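PDB 4V36: lysyl-trna-dependent l-ysyl-phosphatidylgycerol synthase, which transfers lysine from lysyl-tRNA to phosphatidylglycerol, a lipid modification linked to bacterial resistance. Local coordinates for residues Gly38-Phe43 / Lys179-Gly184. Sequence-based numbering, arbitrary orientation.
Sequences GDKRFF and KGFSLG. With LYN (2,6-diamino-hexanoic acid amide), chain C.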
# COMPACT_ATOMS: atom_id res chain seq x y z
N GLY A 38 10.34 -6.89 6.31
CA GLY A 38 11.67 -7.48 6.30
C GLY A 38 12.05 -8.13 4.98
O GLY A 38 12.93 -8.98 4.93
N ASP A 39 11.37 -7.72 3.91
CA ASP A 39 11.63 -8.29 2.59
C ASP A 39 12.24 -7.26 1.65
O ASP A 39 12.30 -7.48 0.43
CB ASP A 39 10.34 -8.86 1.99
CG ASP A 39 9.28 -7.79 1.77
OD1 ASP A 39 9.36 -6.72 2.42
OD2 ASP A 39 8.37 -8.02 0.95
N LYS A 40 12.69 -6.15 2.21
CA LYS A 40 13.34 -5.10 1.43
C LYS A 40 14.61 -4.62 2.12
O LYS A 40 14.65 -4.50 3.35
CB LYS A 40 12.39 -3.93 1.20
CG LYS A 40 11.25 -4.22 0.24
CD LYS A 40 10.23 -3.10 0.22
CE LYS A 40 9.51 -3.00 1.55
NZ LYS A 40 8.76 -4.25 1.86
N ARG A 41 15.64 -4.34 1.34
CA ARG A 41 16.88 -3.80 1.88
C ARG A 41 16.77 -2.29 2.05
O ARG A 41 15.98 -1.64 1.38
CB ARG A 41 18.07 -4.15 0.98
CG ARG A 41 18.33 -5.64 0.84
CD ARG A 41 19.62 -5.91 0.09
NE ARG A 41 20.79 -5.37 0.78
CZ ARG A 41 21.47 -6.02 1.72
NH1 ARG A 41 21.10 -7.24 2.09
NH2 ARG A 41 22.51 -5.44 2.30
N PHE A 42 17.56 -1.74 2.97
CA PHE A 42 17.49 -0.32 3.27
C PHE A 42 18.77 0.40 2.85
O PHE A 42 19.86 -0.15 2.93
CB PHE A 42 17.24 -0.09 4.76
CG PHE A 42 15.90 -0.59 5.23
CD1 PHE A 42 14.84 -0.72 4.35
CD2 PHE A 42 15.71 -0.94 6.56
CE1 PHE A 42 13.61 -1.18 4.78
CE2 PHE A 42 14.48 -1.40 6.99
CZ PHE A 42 13.43 -1.52 6.10
N PHE A 43 18.61 1.64 2.40
CA PHE A 43 19.76 2.48 2.06
C PHE A 43 19.61 3.85 2.71
O PHE A 43 18.88 4.71 2.21
CB PHE A 43 19.90 2.63 0.54
CG PHE A 43 21.13 3.38 0.12
CD1 PHE A 43 22.32 2.72 -0.09
CD2 PHE A 43 21.09 4.75 -0.08
CE1 PHE A 43 23.46 3.41 -0.48
CE2 PHE A 43 22.22 5.45 -0.47
CZ PHE A 43 23.41 4.77 -0.67
N LYS A 179 1.37 -12.30 -1.17
CA LYS A 179 2.17 -11.42 -2.01
C LYS A 179 3.02 -10.53 -1.11
O LYS A 179 2.79 -10.47 0.10
CB LYS A 179 1.28 -10.58 -2.93
CG LYS A 179 0.50 -11.40 -3.94
CD LYS A 179 -0.43 -10.52 -4.77
CE LYS A 179 -1.16 -11.34 -5.82
NZ LYS A 179 -1.96 -12.44 -5.22
N GLY A 180 3.99 -9.83 -1.69
CA GLY A 180 4.90 -9.03 -0.89
C GLY A 180 5.38 -7.75 -1.54
O GLY A 180 4.70 -7.19 -2.41
N PHE A 181 6.54 -7.29 -1.10
CA PHE A 181 7.17 -6.05 -1.58
C PHE A 181 6.28 -4.83 -1.36
O PHE A 181 6.44 -4.11 -0.37
CB PHE A 181 7.54 -6.17 -3.06
CG PHE A 181 8.30 -4.99 -3.58
CD1 PHE A 181 9.58 -4.71 -3.13
CD2 PHE A 181 7.73 -4.15 -4.53
CE1 PHE A 181 10.28 -3.62 -3.61
CE2 PHE A 181 8.43 -3.05 -5.01
CZ PHE A 181 9.71 -2.79 -4.55
N SER A 182 5.35 -4.60 -2.28
CA SER A 182 4.47 -3.43 -2.21
C SER A 182 3.15 -3.75 -1.53
O SER A 182 2.32 -2.87 -1.31
CB SER A 182 4.21 -2.88 -3.61
OG SER A 182 3.55 -3.84 -4.41
N LEU A 183 2.95 -5.03 -1.20
CA LEU A 183 1.75 -5.46 -0.50
C LEU A 183 2.13 -6.13 0.81
O LEU A 183 3.22 -6.68 0.94
CB LEU A 183 0.92 -6.42 -1.36
CG LEU A 183 0.39 -5.88 -2.69
CD1 LEU A 183 -0.30 -6.98 -3.48
CD2 LEU A 183 -0.56 -4.72 -2.46
N GLY A 184 1.23 -6.07 1.79
CA GLY A 184 1.48 -6.70 3.07
C GLY A 184 1.04 -8.15 3.09
O GLY A 184 0.27 -8.59 2.25
N LYN C . -5.16 -8.11 2.12
CA LYN C . -3.84 -8.41 1.60
CB LYN C . -3.97 -9.34 0.39
CG LYN C . -2.62 -9.64 -0.25
CD LYN C . -2.61 -11.02 -0.90
CE LYN C . -3.65 -11.12 -2.01
NZ LYN C . -3.63 -12.50 -2.59
C LYN C . -3.14 -7.14 1.20
O LYN C . -3.76 -6.28 0.61
NT LYN C . -1.86 -6.99 1.52
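D39 and K40 grip the backbone of F181 at both its N-H and its carbonyl. Carboxylate oxygen D39 OD2 accepts the F181 N-H nearly along its own C-O axis, with N and OD2 2.8 Å apart and an angle of 152° at the hydrogen. The other oxygen, D39 OD1, takes K40 NZ at 2.6 Å on its syn side, 24° out of the carboxylate plane, a salt bridge between sequence neighbours. K40 can reach back this way because its chain, extended at chi2, bends at both chi3 (-67°) and chi4. From there K40 NZ also gives a longer bond of 3.2 Å to F181 O, striking a lone pair in the carbonyl plane. A third bond, to L34 O, holds the buried ammonium, and the carboxylate beside it would be expected to stabilise its charge. The F181 side chain crosses that of K40 at about a right angle: K40 CG and CD rest obliquely against F181 CD1 and CE1, with K40 CD 3.8 Å from F181 CD1. F181 is the second residue of a type II' turn from G180 to L183, closed by L183 N to G180 O at 3.0 Å. Beyond the turn, G184 O receives the amide nitrogen NT of the bound lysine amide at 2.8 Å, so the gripped loop also lines the ligand pocket. In this domain of the acetyltransferase clan, the 179-184 loop, between helices 159-173 and 188-191, meets the residues leading into outermost strand 41-44, while the F181 ring lies against strands 60-69 and 91-97 and L329 of helix 319-330.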